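Long-range contacts in glycosyltransferase (Streptomyces halstedii, PDB 3WAD), which is a glycosyltransferase of the GT-B class, built from two domains that each carry a parallel beta sheet flanked by helices: residues L87-I92 against R166-R171; D94-Y99 against R159-F164; V248-G253 against V280-S285; F269-A274 against D294-V299. One frame throughout, in Å; residues are numbered along the deposited sequence.

Contact 1: L87-I92 against R166-R171; sequences LTWQYI and RLTGER
Trp89 lies against Arg171 like one plate on another. The guanidinium spreads flat over one face of the indole, planes 9° apart, with Arg171 CZ 3.7 Å from the centroid of the Trp89 six-membered ring, a cation-pi stack. Arg171 CD continues the cover as a CH-pi contact, 3.5 Å from the centroid of the Trp89 five-membered ring. A bend of the arginine chain at chi3 (79°) folds the guanidinium back across the indole, and Arg171 NE bonds to Asp175 O. At the ring edge, Trp89 NE1 donates to Thr168 OG1 over 3.2 Å; the acceptor lies in the indole plane, but the bond is bent, 141° at the hydrogen. Thr168 OG1 is also bonded to Phe164 O, one turn back. Leu167 closes the tight part, its CD1 3.3 Å from Trp89 N and its CB beside the indole edge. The solvent side is looser: Arg171 sits at a partly exposed rim, brought in by the type I turn from Thr168, and exposed Thr88 barely touches. The stack thus packs the start of helix 89-106, N-capped by Thr88, against the C-terminal end of helix 156-168 and its turn, in the N-terminal half of the GT-B fold.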
loop_
_atom_site.group_PDB
_atom_site.type_symbol
_atom_site.label_atom_id
_atom_site.label_comp_id
_atom_site.label_asym_id
_atom_site.label_seq_id
_atom_site.Cartn_x
_atom_site.Cartn_y
_atom_site.Cartn_z
ATOM N N LEU B 87 -21.910 12.437 33.763
ATOM C CA LEU B 87 -21.769 13.294 32.556
ATOM C C LEU B 87 -22.343 14.700 32.792
ATOM O O LEU B 87 -23.223 15.174 32.085
ATOM C CB LEU B 87 -22.391 12.593 31.324
ATOM C CG LEU B 87 -21.597 11.355 30.868
ATOM C CD1 LEU B 87 -22.229 10.691 29.699
ATOM C CD2 LEU B 87 -20.105 11.752 30.588
ATOM N N THR B 88 -21.803 15.380 33.769
ATOM C CA THR B 88 -22.185 16.762 34.056
ATOM C C THR B 88 -21.330 17.719 33.216
ATOM O O THR B 88 -20.267 17.319 32.736
ATOM C CB THR B 88 -21.834 17.099 35.498
ATOM O OG1 THR B 88 -20.427 16.967 35.638
ATOM C CG2 THR B 88 -22.495 16.078 36.497
ATOM N N TRP B 89 -21.787 18.974 33.069
ATOM C CA TRP B 89 -21.013 20.043 32.457
ATOM C C TRP B 89 -19.592 20.110 33.093
ATOM O O TRP B 89 -18.589 20.153 32.344
ATOM C CB TRP B 89 -21.706 21.393 32.622
ATOM C CG TRP B 89 -20.985 22.501 31.836
ATOM C CD1 TRP B 89 -21.179 22.843 30.503
ATOM C CD2 TRP B 89 -19.946 23.350 32.323
ATOM N NE1 TRP B 89 -20.327 23.869 30.148
ATOM C CE2 TRP B 89 -19.563 24.204 31.247
ATOM C CE3 TRP B 89 -19.296 23.488 33.581
ATOM C CZ2 TRP B 89 -18.563 25.169 31.386
ATOM C CZ3 TRP B 89 -18.301 24.448 33.709
ATOM C CH2 TRP B 89 -17.953 25.284 32.630
ATOM N N GLN B 90 -19.479 20.063 34.443
ATOM C CA GLN B 90 -18.173 20.189 35.067
ATOM C C GLN B 90 -17.212 19.030 34.704
ATOM O O GLN B 90 -15.998 19.235 34.474
ATOM C CB GLN B 90 -18.268 20.238 36.592
ATOM C CG GLN B 90 -16.978 20.796 37.253
ATOM C CD GLN B 90 -16.552 22.202 36.685
ATOM O OE1 GLN B 90 -17.331 23.179 36.741
ATOM N NE2 GLN B 90 -15.331 22.284 36.093
ATOM N N TYR B 91 -17.739 17.823 34.708
ATOM C CA TYR B 91 -16.937 16.653 34.333
ATOM C C TYR B 91 -16.412 16.721 32.901
ATOM O O TYR B 91 -15.239 16.494 32.671
ATOM C CB TYR B 91 -17.767 15.383 34.470
ATOM C CG TYR B 91 -16.990 14.099 34.087
ATOM C CD1 TYR B 91 -16.039 13.541 34.943
ATOM C CD2 TYR B 91 -17.206 13.490 32.870
ATOM C CE1 TYR B 91 -15.343 12.361 34.602
ATOM C CE2 TYR B 91 -16.539 12.307 32.503
ATOM C CZ TYR B 91 -15.606 11.751 33.375
ATOM O OH TYR B 91 -14.940 10.615 33.000
ATOM N N ILE B 92 -17.293 16.995 31.933
ATOM C CA ILE B 92 -16.889 17.043 30.516
ATOM C C ILE B 92 -15.912 18.228 30.242
ATOM O O ILE B 92 -14.855 18.089 29.562
ATOM C CB ILE B 92 -18.138 17.072 29.655
ATOM C CG1 ILE B 92 -18.844 15.747 29.844
ATOM C CG2 ILE B 92 -17.779 17.302 28.150
ATOM C CD1 ILE B 92 -20.138 15.667 29.083
ATOM N N ARG B 166 -24.743 21.002 24.151
ATOM C CA ARG B 166 -26.122 21.071 24.696
ATOM C C ARG B 166 -26.084 21.716 26.108
ATOM O O ARG B 166 -26.702 22.761 26.345
ATOM C CB ARG B 166 -26.790 19.687 24.726
ATOM C CG ARG B 166 -28.163 19.730 25.497
ATOM C CD ARG B 166 -28.954 18.398 25.576
ATOM N NE ARG B 166 -28.431 17.516 26.627
ATOM C CZ ARG B 166 -27.540 16.540 26.426
ATOM N NH1 ARG B 166 -27.061 16.276 25.206
ATOM N NH2 ARG B 166 -27.125 15.816 27.450
ATOM N N LEU B 167 -25.322 21.155 27.038
ATOM C CA LEU B 167 -25.248 21.779 28.394
ATOM C C LEU B 167 -24.851 23.269 28.405
ATOM O O LEU B 167 -25.456 24.084 29.115
ATOM C CB LEU B 167 -24.415 20.968 29.349
ATOM C CG LEU B 167 -24.729 19.466 29.408
ATOM C CD1 LEU B 167 -23.800 18.799 30.407
ATOM C CD2 LEU B 167 -26.171 19.167 29.771
ATOM N N THR B 168 -23.866 23.620 27.573
ATOM C CA THR B 168 -23.286 24.933 27.535
ATOM C C THR B 168 -24.354 25.941 27.122
ATOM O O THR B 168 -24.444 27.004 27.696
ATOM C CB THR B 168 -22.128 24.960 26.546
ATOM O OG1 THR B 168 -21.112 24.047 27.019
ATOM C CG2 THR B 168 -21.512 26.322 26.463
ATOM N N GLY B 169 -25.156 25.582 26.124
ATOM C CA GLY B 169 -26.128 26.514 25.524
ATOM C C GLY B 169 -27.305 26.813 26.440
ATOM O O GLY B 169 -28.215 27.579 26.087
ATOM N N GLU B 170 -27.302 26.206 27.626
ATOM C CA GLU B 170 -28.344 26.493 28.560
ATOM C C GLU B 170 -27.824 27.013 29.891
ATOM O O GLU B 170 -28.622 27.225 30.791
ATOM C CB GLU B 170 -29.309 25.329 28.689
ATOM C CG GLU B 170 -28.790 24.215 29.521
ATOM C CD GLU B 170 -29.468 22.926 29.126
ATOM O OE1 GLU B 170 -29.399 21.870 29.849
ATOM O OE2 GLU B 170 -30.079 23.000 28.047
ATOM N N ARG B 171 -26.515 27.261 30.017
ATOM C CA ARG B 171 -25.977 27.943 31.214
ATOM C C ARG B 171 -26.018 29.418 30.952
ATOM O O ARG B 171 -26.162 29.815 29.792
ATOM C CB ARG B 171 -24.531 27.563 31.476
ATOM C CG ARG B 171 -24.355 26.088 31.778
ATOM C CD ARG B 171 -22.908 25.732 31.608
ATOM N NE ARG B 171 -22.146 26.138 32.760
ATOM C CZ ARG B 171 -22.165 25.458 33.908
ATOM N NH1 ARG B 171 -22.879 24.320 34.024
ATOM N NH2 ARG B 171 -21.433 25.876 34.919
#

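Contact 2: D94-Y99 against R159-F164; sequences DVFAQY and RMRDHF
Phe96 pushes its ring edge toward the face of Phe164 in a T-shaped pair, centroids 5.3 Å apart and planes at 77°. The two side chains pass one another, pointing opposite ways. Phe96 has CG anti to its own carbonyl carbon, whereas Phe164 places CG anti to the backbone N (chi1 -171°), which turns its face to meet the incoming edge. Phe96 CE2 also rests on the base of the partner, 3.8 Å from Phe164 CB. Beyond the pair, Phe96 CZ reaches the backbone of helix 156-168, 3.8 Å from Arg161 CA. Arg161 crosses the Phe96 side chain at about a right angle: its chain bends at chi2, and NH1 comes to 3.7 Å from Phe96 CE2, which sits at the edge of the guanidinium near its plane. This is packing rather than a cation-pi stack, and the charge of the buried arginine is met by salt bridges from NH2 to Glu197 and Asp178. Met160 doubles back at chi2 and chi3, bringing its methyl CE up to both branches of Val95, 3.9 Å from CG2 and 4.0 Å from CG1. The axes of 94-99 and 159-164 come within 11.6 Å, their N-to-C directions 130° apart; Leu180 of helix 179-188 packs on Phe96 and Arg161, and Trp89 stacks on Phe164 from an earlier turn of helix 89-106.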
loop_
_atom_site.group_PDB
_atom_site.type_symbol
_atom_site.label_atom_id
_atom_site.label_comp_id
_atom_site.label_asym_id
_atom_site.label_seq_id
_atom_site.Cartn_x
_atom_site.Cartn_y
_atom_site.Cartn_z
ATOM N N ASP B 94 -13.795 19.292 32.461
ATOM C CA ASP B 94 -12.486 18.891 32.958
ATOM C C ASP B 94 -11.856 17.800 32.093
ATOM O O ASP B 94 -10.660 17.778 31.985
ATOM C CB ASP B 94 -12.484 18.476 34.424
ATOM C CG ASP B 94 -12.967 19.597 35.374
ATOM O OD1 ASP B 94 -12.945 20.813 35.012
ATOM O OD2 ASP B 94 -13.363 19.225 36.526
ATOM N N VAL B 95 -12.658 16.910 31.517
ATOM C CA VAL B 95 -12.120 15.975 30.567
ATOM C C VAL B 95 -11.438 16.810 29.419
ATOM O O VAL B 95 -10.299 16.540 29.051
ATOM C CB VAL B 95 -13.178 14.980 30.022
ATOM C CG1 VAL B 95 -12.612 14.226 28.928
ATOM C CG2 VAL B 95 -13.571 13.916 31.134
ATOM N N PHE B 96 -12.151 17.829 28.927
ATOM C CA PHE B 96 -11.654 18.651 27.850
ATOM C C PHE B 96 -10.388 19.407 28.196
ATOM O O PHE B 96 -9.454 19.473 27.372
ATOM C CB PHE B 96 -12.722 19.592 27.285
ATOM C CG PHE B 96 -13.768 18.903 26.497
ATOM C CD1 PHE B 96 -13.535 17.672 25.954
ATOM C CD2 PHE B 96 -15.007 19.515 26.273
ATOM C CE1 PHE B 96 -14.489 17.028 25.216
ATOM C CE2 PHE B 96 -15.971 18.869 25.493
ATOM C CZ PHE B 96 -15.735 17.638 25.005
ATOM N N ALA B 97 -10.352 19.970 29.389
ATOM C CA ALA B 97 -9.138 20.629 29.884
ATOM C C ALA B 97 -7.950 19.679 29.923
ATOM O O ALA B 97 -6.868 20.058 29.484
ATOM C CB ALA B 97 -9.375 21.306 31.213
ATOM N N GLN B 98 -8.149 18.453 30.405
ATOM C CA GLN B 98 -7.041 17.502 30.499
ATOM C C GLN B 98 -6.593 16.941 29.151
ATOM O O GLN B 98 -5.408 16.922 28.879
ATOM C CB GLN B 98 -7.409 16.325 31.401
ATOM C CG GLN B 98 -6.297 15.253 31.531
ATOM C CD GLN B 98 -6.848 14.019 32.292
ATOM O OE1 GLN B 98 -6.725 13.947 33.503
ATOM N NE2 GLN B 98 -7.502 13.099 31.582
ATOM N N TYR B 99 -7.526 16.521 28.311
ATOM C CA TYR B 99 -7.157 15.937 27.070
ATOM C C TYR B 99 -6.682 16.954 26.035
ATOM O O TYR B 99 -5.952 16.611 25.117
ATOM C CB TYR B 99 -8.347 15.214 26.518
ATOM C CG TYR B 99 -8.381 13.844 27.061
ATOM C CD1 TYR B 99 -9.208 13.535 28.114
ATOM C CD2 TYR B 99 -7.509 12.866 26.555
ATOM C CE1 TYR B 99 -9.234 12.254 28.637
ATOM C CE2 TYR B 99 -7.504 11.591 27.062
ATOM C CZ TYR B 99 -8.374 11.298 28.102
ATOM O OH TYR B 99 -8.381 10.049 28.627
ATOM N N ARG B 159 -19.402 12.297 20.999
ATOM C CA ARG B 159 -20.432 12.024 22.026
ATOM C C ARG B 159 -20.335 12.962 23.268
ATOM O O ARG B 159 -21.320 13.600 23.691
ATOM C CB ARG B 159 -20.346 10.550 22.446
ATOM C CG ARG B 159 -21.367 10.152 23.548
ATOM C CD ARG B 159 -21.126 8.711 24.038
ATOM N NE ARG B 159 -19.838 8.565 24.701
ATOM C CZ ARG B 159 -19.574 8.887 25.974
ATOM N NH1 ARG B 159 -20.533 9.389 26.779
ATOM N NH2 ARG B 159 -18.335 8.677 26.454
ATOM N N MET B 160 -19.144 13.109 23.837
ATOM C CA MET B 160 -19.008 14.029 24.935
ATOM C C MET B 160 -19.199 15.480 24.425
ATOM O O MET B 160 -19.657 16.357 25.168
ATOM C CB MET B 160 -17.589 13.927 25.566
ATOM C CG MET B 160 -17.223 12.518 26.068
ATOM S SD MET B 160 -17.805 12.336 27.754
ATOM C CE MET B 160 -16.264 12.649 28.592
ATOM N N ARG B 161 -18.713 15.766 23.214
ATOM C CA ARG B 161 -18.762 17.164 22.759
ATOM C C ARG B 161 -20.232 17.633 22.548
ATOM O O ARG B 161 -20.582 18.784 22.833
ATOM C CB ARG B 161 -17.983 17.359 21.458
ATOM C CG ARG B 161 -18.085 18.804 20.977
ATOM C CD ARG B 161 -17.368 19.681 21.953
ATOM N NE ARG B 161 -17.067 21.007 21.402
ATOM C CZ ARG B 161 -16.602 22.037 22.101
ATOM N NH1 ARG B 161 -16.259 21.880 23.387
ATOM N NH2 ARG B 161 -16.372 23.227 21.488
ATOM N N ASP B 162 -21.040 16.735 22.030
ATOM C CA ASP B 162 -22.477 17.029 21.847
ATOM C C ASP B 162 -23.147 17.337 23.170
ATOM O O ASP B 162 -23.844 18.377 23.265
ATOM C CB ASP B 162 -23.170 15.911 21.131
ATOM C CG ASP B 162 -22.835 15.891 19.684
ATOM O OD1 ASP B 162 -22.252 16.895 19.130
ATOM O OD2 ASP B 162 -23.106 14.840 19.092
ATOM N N HIS B 163 -22.905 16.488 24.170
ATOM C CA HIS B 163 -23.440 16.697 25.508
ATOM C C HIS B 163 -22.972 18.048 26.000
ATOM O O HIS B 163 -23.796 18.828 26.478
ATOM C CB HIS B 163 -22.938 15.677 26.536
ATOM C CG HIS B 163 -23.635 14.357 26.520
ATOM N ND1 HIS B 163 -24.917 14.173 26.995
ATOM C CD2 HIS B 163 -23.195 13.123 26.163
ATOM C CE1 HIS B 163 -25.265 12.907 26.858
ATOM N NE2 HIS B 163 -24.232 12.245 26.368
ATOM N N PHE B 164 -21.660 18.296 25.933
ATOM C CA PHE B 164 -21.099 19.547 26.393
ATOM C C PHE B 164 -21.709 20.768 25.727
ATOM O O PHE B 164 -21.938 21.811 26.397
ATOM C CB PHE B 164 -19.587 19.610 26.175
ATOM C CG PHE B 164 -18.935 20.784 26.809
ATOM C CD1 PHE B 164 -18.740 20.815 28.177
ATOM C CD2 PHE B 164 -18.485 21.840 26.052
ATOM C CE1 PHE B 164 -18.067 21.852 28.801
ATOM C CE2 PHE B 164 -17.827 22.930 26.659
ATOM C CZ PHE B 164 -17.622 22.935 28.029
#

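Contact 3: V248-G253 against V280-S285; sequences VCLTLG and VVATFS
Leu250 is gripped through both backbone polar atoms by the neighbouring strand: its N donates to Val281 O at 2.8 Å, almost straight at 177°, and its O accepts from Thr283 N at 2.9 Å. Val281 N adds a third bond, to Val248 O at 2.8 Å. The strands 248-251 and 280-283 are parallel, their axes 4.7 Å apart and 16° askew. On the face carrying Val248, Leu250, Val280 and Ala282, the leucine spans the joint: its CB meets Val280 CG1, while CD2 drops to 3.8 Å from Ala282 CB and also touches Phe284 CZ. CG anti to N (chi1 176°), together with the turn at chi2, carries that branch across. Cys249 and Val281 face the other way, toward Leu310 of helix 307-310. Farther along, Thr251 CG2 lies 3.4 Å from Thr283 OG1, and one water takes over from direct pairing. It donates to Leu250 O and Thr283 O and accepts from Leu252 N at 2.7 Å. Outside this shell, strand 314-319 hydrogen-bonds to Cys249 and Thr251, and Asn298 pairs with Val280. Linked through helix 266-274, the two strands form a beta-alpha-beta crossover in the Rossmann-like C-terminal half of the GT-B fold. Leu250 O thus receives two donors, Thr283 N and the water, which also satisfies Thr283 O and Leu252 N as the chains diverge.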
loop_
_atom_site.group_PDB
_atom_site.type_symbol
_atom_site.label_atom_id
_atom_site.label_comp_id
_atom_site.label_asym_id
_atom_site.label_seq_id
_atom_site.Cartn_x
_atom_site.Cartn_y
_atom_site.Cartn_z
ATOM N N VAL B 248 -9.094 -21.936 16.917
ATOM C CA VAL B 248 -9.475 -20.784 17.712
ATOM C C VAL B 248 -8.237 -19.921 17.824
ATOM O O VAL B 248 -7.128 -20.436 17.920
ATOM C CB VAL B 248 -9.983 -21.175 19.123
ATOM C CG1 VAL B 248 -10.060 -19.964 20.056
ATOM C CG2 VAL B 248 -11.381 -21.849 19.003
ATOM N N CYS B 249 -8.448 -18.602 17.804
ATOM C CA CYS B 249 -7.396 -17.682 17.779
ATOM C C CYS B 249 -7.463 -17.001 19.119
ATOM O O CYS B 249 -8.485 -16.470 19.507
ATOM C CB CYS B 249 -7.601 -16.712 16.602
ATOM S SG CYS B 249 -6.445 -15.357 16.773
ATOM N N LEU B 250 -6.361 -17.053 19.842
ATOM C CA LEU B 250 -6.199 -16.448 21.156
ATOM C C LEU B 250 -5.136 -15.350 21.146
ATOM O O LEU B 250 -3.956 -15.626 20.984
ATOM C CB LEU B 250 -5.797 -17.540 22.165
ATOM C CG LEU B 250 -5.499 -17.101 23.576
ATOM C CD1 LEU B 250 -6.800 -16.543 24.258
ATOM C CD2 LEU B 250 -4.775 -18.241 24.380
ATOM N N THR B 251 -5.569 -14.104 21.333
ATOM C CA THR B 251 -4.724 -12.912 21.362
ATOM C C THR B 251 -5.135 -12.106 22.581
ATOM O O THR B 251 -5.741 -11.053 22.437
ATOM C CB THR B 251 -4.906 -11.975 20.082
ATOM O OG1 THR B 251 -6.284 -11.723 19.865
ATOM C CG2 THR B 251 -4.419 -12.588 18.858
ATOM N N LEU B 252 -4.868 -12.664 23.765
ATOM C CA LEU B 252 -5.190 -12.088 25.081
ATOM C C LEU B 252 -3.920 -12.024 25.972
ATOM O O LEU B 252 -3.976 -11.722 27.175
ATOM C CB LEU B 252 -6.297 -12.907 25.779
ATOM C CG LEU B 252 -7.676 -12.301 26.023
ATOM C CD1 LEU B 252 -8.186 -12.948 27.265
ATOM C CD2 LEU B 252 -7.646 -10.788 26.221
ATOM N N GLY B 253 -2.780 -12.321 25.348
ATOM C CA GLY B 253 -1.448 -12.144 25.908
ATOM C C GLY B 253 -1.285 -10.947 26.810
ATOM O O GLY B 253 -0.888 -11.111 27.975
ATOM N N VAL B 280 -5.631 -24.381 19.121
ATOM C CA VAL B 280 -5.559 -22.968 19.512
ATOM C C VAL B 280 -4.319 -22.357 18.847
ATOM O O VAL B 280 -3.276 -22.977 18.892
ATOM C CB VAL B 280 -5.607 -22.818 21.065
ATOM C CG1 VAL B 280 -5.248 -21.426 21.524
ATOM C CG2 VAL B 280 -7.019 -23.253 21.556
ATOM N N VAL B 281 -4.463 -21.215 18.147
ATOM C CA VAL B 281 -3.288 -20.415 17.744
ATOM C C VAL B 281 -3.224 -19.249 18.731
ATOM O O VAL B 281 -4.176 -18.475 18.836
ATOM C CB VAL B 281 -3.377 -20.006 16.224
ATOM C CG1 VAL B 281 -2.165 -19.198 15.808
ATOM C CG2 VAL B 281 -3.520 -21.256 15.343
ATOM N N ALA B 282 -2.171 -19.179 19.539
ATOM C CA ALA B 282 -2.071 -18.161 20.608
ATOM C C ALA B 282 -0.877 -17.261 20.368
ATOM O O ALA B 282 0.195 -17.722 20.043
ATOM C CB ALA B 282 -1.941 -18.817 21.950
ATOM N N THR B 283 -1.068 -15.960 20.504
ATOM C CA THR B 283 0.026 -15.030 20.409
ATOM C C THR B 283 0.588 -14.743 21.823
ATOM O O THR B 283 -0.134 -14.337 22.739
ATOM C CB THR B 283 -0.337 -13.750 19.586
ATOM O OG1 THR B 283 -1.360 -13.010 20.254
ATOM C CG2 THR B 283 -0.867 -14.128 18.199
ATOM N N PHE B 284 1.887 -14.999 21.981
ATOM C CA PHE B 284 2.591 -14.817 23.240
ATOM C C PHE B 284 4.017 -14.246 23.056
ATOM O O PHE B 284 4.704 -14.616 22.125
ATOM C CB PHE B 284 2.723 -16.182 23.950
ATOM C CG PHE B 284 1.450 -16.697 24.539
ATOM C CD1 PHE B 284 0.665 -15.893 25.334
ATOM C CD2 PHE B 284 1.049 -18.005 24.308
ATOM C CE1 PHE B 284 -0.535 -16.400 25.917
ATOM C CE2 PHE B 284 -0.168 -18.519 24.874
ATOM C CZ PHE B 284 -0.945 -17.702 25.668
ATOM N N SER B 285 4.458 -13.382 23.968
ATOM C CA SER B 285 5.888 -13.028 24.131
ATOM C C SER B 285 6.824 -14.243 24.177
ATOM O O SER B 285 6.384 -15.392 24.269
ATOM C CB SER B 285 6.101 -12.328 25.480
ATOM O OG SER B 285 5.035 -11.460 25.800
HETATM O O HOH W 1 -2.780 -14.392 23.379
#

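Contact 4: F269-A274 against D294-V299; sequences FVNAVA and DLPDNV
Pro296, Asn298 and Val299 close over Val270 and Ala274 of helix 266-274 in the Rossmann-like C-terminal half of a GT-B fold. The partner chain is the connection from helix 286-292 into edge strand 299-302, and it forms a type I turn from Pro296 to Val299. Apolar contacts make up most of the interface. The Val270 side chain crosses the proline at about a right angle and sets CG1, anti to the backbone N (chi1 175°), 3.9 Å from Pro296 CD. The neighbouring ring carbon, Pro296 CG, is 3.8 Å from Ala274 CB, so the proline is wedged against successive turns of the helix. Asn271, on the exposed side, lays its side chain obliquely alongside the same ring. Ala274 CB, on a buried residue, meets Val299 as well as the proline. Polar contact across the segments centres on Ala274 O. Asn298 ND2 donates to Ala274 O at 3.0 Å, meeting it in the carbonyl plane on a lone pair, with 152° at the hydrogen and the acceptor tilted 16° from the amide plane. The same nitrogen also bonds to Ala278 O, so one amide ties Ala274 to the chain leading into strand 279-283. Packing is tightest at the two methyls beside this bond: Val299 CG2 and Ala274 CB are 3.5 Å apart, closer than usual for carbons.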
loop_
_atom_site.group_PDB
_atom_site.type_symbol
_atom_site.label_atom_id
_atom_site.label_comp_id
_atom_site.label_asym_id
_atom_site.label_seq_id
_atom_site.Cartn_x
_atom_site.Cartn_y
_atom_site.Cartn_z
ATOM N N PHE B 269 -4.601 -20.360 33.134
ATOM C CA PHE B 269 -5.415 -19.729 32.083
ATOM C C PHE B 269 -5.243 -20.402 30.764
ATOM O O PHE B 269 -6.217 -20.691 30.102
ATOM C CB PHE B 269 -5.046 -18.267 31.935
ATOM C CG PHE B 269 -5.813 -17.375 32.850
ATOM C CD1 PHE B 269 -5.179 -16.745 33.907
ATOM C CD2 PHE B 269 -7.202 -17.178 32.652
ATOM C CE1 PHE B 269 -5.898 -15.910 34.789
ATOM C CE2 PHE B 269 -7.950 -16.363 33.542
ATOM C CZ PHE B 269 -7.284 -15.719 34.608
ATOM N N VAL B 270 -4.011 -20.708 30.383
ATOM C CA VAL B 270 -3.797 -21.370 29.090
ATOM C C VAL B 270 -4.290 -22.823 29.023
ATOM O O VAL B 270 -4.858 -23.272 27.995
ATOM C CB VAL B 270 -2.326 -21.281 28.657
ATOM C CG1 VAL B 270 -2.115 -22.063 27.420
ATOM C CG2 VAL B 270 -1.983 -19.824 28.398
ATOM N N ASN B 271 -4.095 -23.564 30.117
ATOM C CA ASN B 271 -4.600 -24.956 30.182
ATOM C C ASN B 271 -6.106 -25.022 30.073
ATOM O O ASN B 271 -6.634 -25.860 29.326
ATOM C CB ASN B 271 -4.091 -25.683 31.458
ATOM C CG ASN B 271 -2.591 -25.873 31.457
ATOM O OD1 ASN B 271 -1.921 -25.467 32.395
ATOM N ND2 ASN B 271 -2.045 -26.459 30.398
ATOM N N ALA B 272 -6.817 -24.121 30.763
ATOM C CA ALA B 272 -8.290 -24.115 30.691
ATOM C C ALA B 272 -8.813 -23.739 29.299
ATOM O O ALA B 272 -9.642 -24.450 28.685
ATOM C CB ALA B 272 -8.869 -23.203 31.720
ATOM N N VAL B 273 -8.314 -22.609 28.806
ATOM C CA VAL B 273 -8.660 -22.101 27.505
ATOM C C VAL B 273 -8.385 -23.151 26.433
ATOM O O VAL B 273 -9.224 -23.360 25.538
ATOM C CB VAL B 273 -7.903 -20.780 27.233
ATOM C CG1 VAL B 273 -8.258 -20.281 25.904
ATOM C CG2 VAL B 273 -8.310 -19.749 28.269
ATOM N N ALA B 274 -7.275 -23.882 26.549
ATOM C CA ALA B 274 -7.018 -24.951 25.570
ATOM C C ALA B 274 -7.914 -26.212 25.702
ATOM O O ALA B 274 -7.961 -27.058 24.820
ATOM C CB ALA B 274 -5.525 -25.340 25.583
ATOM N N ASP B 294 5.707 -25.405 29.761
ATOM C CA ASP B 294 5.130 -26.386 28.818
ATOM C C ASP B 294 3.745 -26.016 28.326
ATOM O O ASP B 294 2.860 -25.750 29.129
ATOM C CB ASP B 294 5.000 -27.751 29.469
ATOM C CG ASP B 294 6.282 -28.515 29.459
ATOM O OD1 ASP B 294 6.977 -28.506 30.503
ATOM O OD2 ASP B 294 6.586 -29.135 28.409
ATOM N N LEU B 295 3.550 -26.030 27.014
ATOM C CA LEU B 295 2.243 -25.700 26.429
ATOM C C LEU B 295 1.436 -26.978 26.282
ATOM O O LEU B 295 2.025 -28.041 26.051
ATOM C CB LEU B 295 2.382 -25.017 25.043
ATOM C CG LEU B 295 3.156 -23.709 24.926
ATOM C CD1 LEU B 295 3.564 -23.427 23.490
ATOM C CD2 LEU B 295 2.320 -22.554 25.465
ATOM N N PRO B 296 0.085 -26.869 26.365
ATOM C CA PRO B 296 -0.820 -27.960 26.020
ATOM C C PRO B 296 -0.562 -28.479 24.617
ATOM O O PRO B 296 0.132 -27.842 23.837
ATOM C CB PRO B 296 -2.185 -27.304 26.052
ATOM C CG PRO B 296 -2.017 -26.132 26.911
ATOM C CD PRO B 296 -0.650 -25.631 26.679
ATOM N N ASP B 297 -1.148 -29.612 24.282
ATOM C CA ASP B 297 -0.840 -30.291 23.052
ATOM C C ASP B 297 -1.315 -29.526 21.845
ATOM O O ASP B 297 -0.592 -29.384 20.874
ATOM C CB ASP B 297 -1.540 -31.653 23.042
ATOM C CG ASP B 297 -0.754 -32.728 23.792
ATOM O OD1 ASP B 297 -1.151 -33.932 23.685
ATOM O OD2 ASP B 297 0.270 -32.364 24.458
ATOM N N ASN B 298 -2.565 -29.079 21.922
ATOM C CA ASN B 298 -3.308 -28.519 20.818
ATOM C C ASN B 298 -3.115 -26.989 20.685
ATOM O O ASN B 298 -3.895 -26.341 19.951
ATOM C CB ASN B 298 -4.787 -28.826 21.050
ATOM C CG ASN B 298 -5.324 -28.143 22.305
ATOM O OD1 ASN B 298 -4.584 -27.963 23.264
ATOM N ND2 ASN B 298 -6.580 -27.687 22.265
ATOM N N VAL B 299 -2.137 -26.432 21.406
ATOM C CA VAL B 299 -1.789 -24.995 21.339
ATOM C C VAL B 299 -0.542 -24.711 20.511
ATOM O O VAL B 299 0.517 -25.203 20.863
ATOM C CB VAL B 299 -1.480 -24.383 22.768
ATOM C CG1 VAL B 299 -1.030 -22.936 22.700
ATOM C CG2 VAL B 299 -2.694 -24.512 23.700
#

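In the fold
The four contacts fall into two pairs, one in each half of the GT-B fold. Contacts 1 and 2, with centres 9 Å apart, join the same helices, 89-106 and 156-168; Phe164 bridges them, its CE1 3.3 Å from Trp89 NE1. Contacts 3 and 4, centres 10 Å apart, interlock along the chain: helix 266-274 leads into strand 279-283, and strand 299-302 then pairs beside it. Val280 N lies 2.7 Å from Asn298 O, a probable hydrogen bond, and Phe284 CZ packs 3.6 Å from Val270 CG2. The pairs do not touch: contacts 2 and 3 are about 36 Å apart between centres and about 21 Å between nearest atoms.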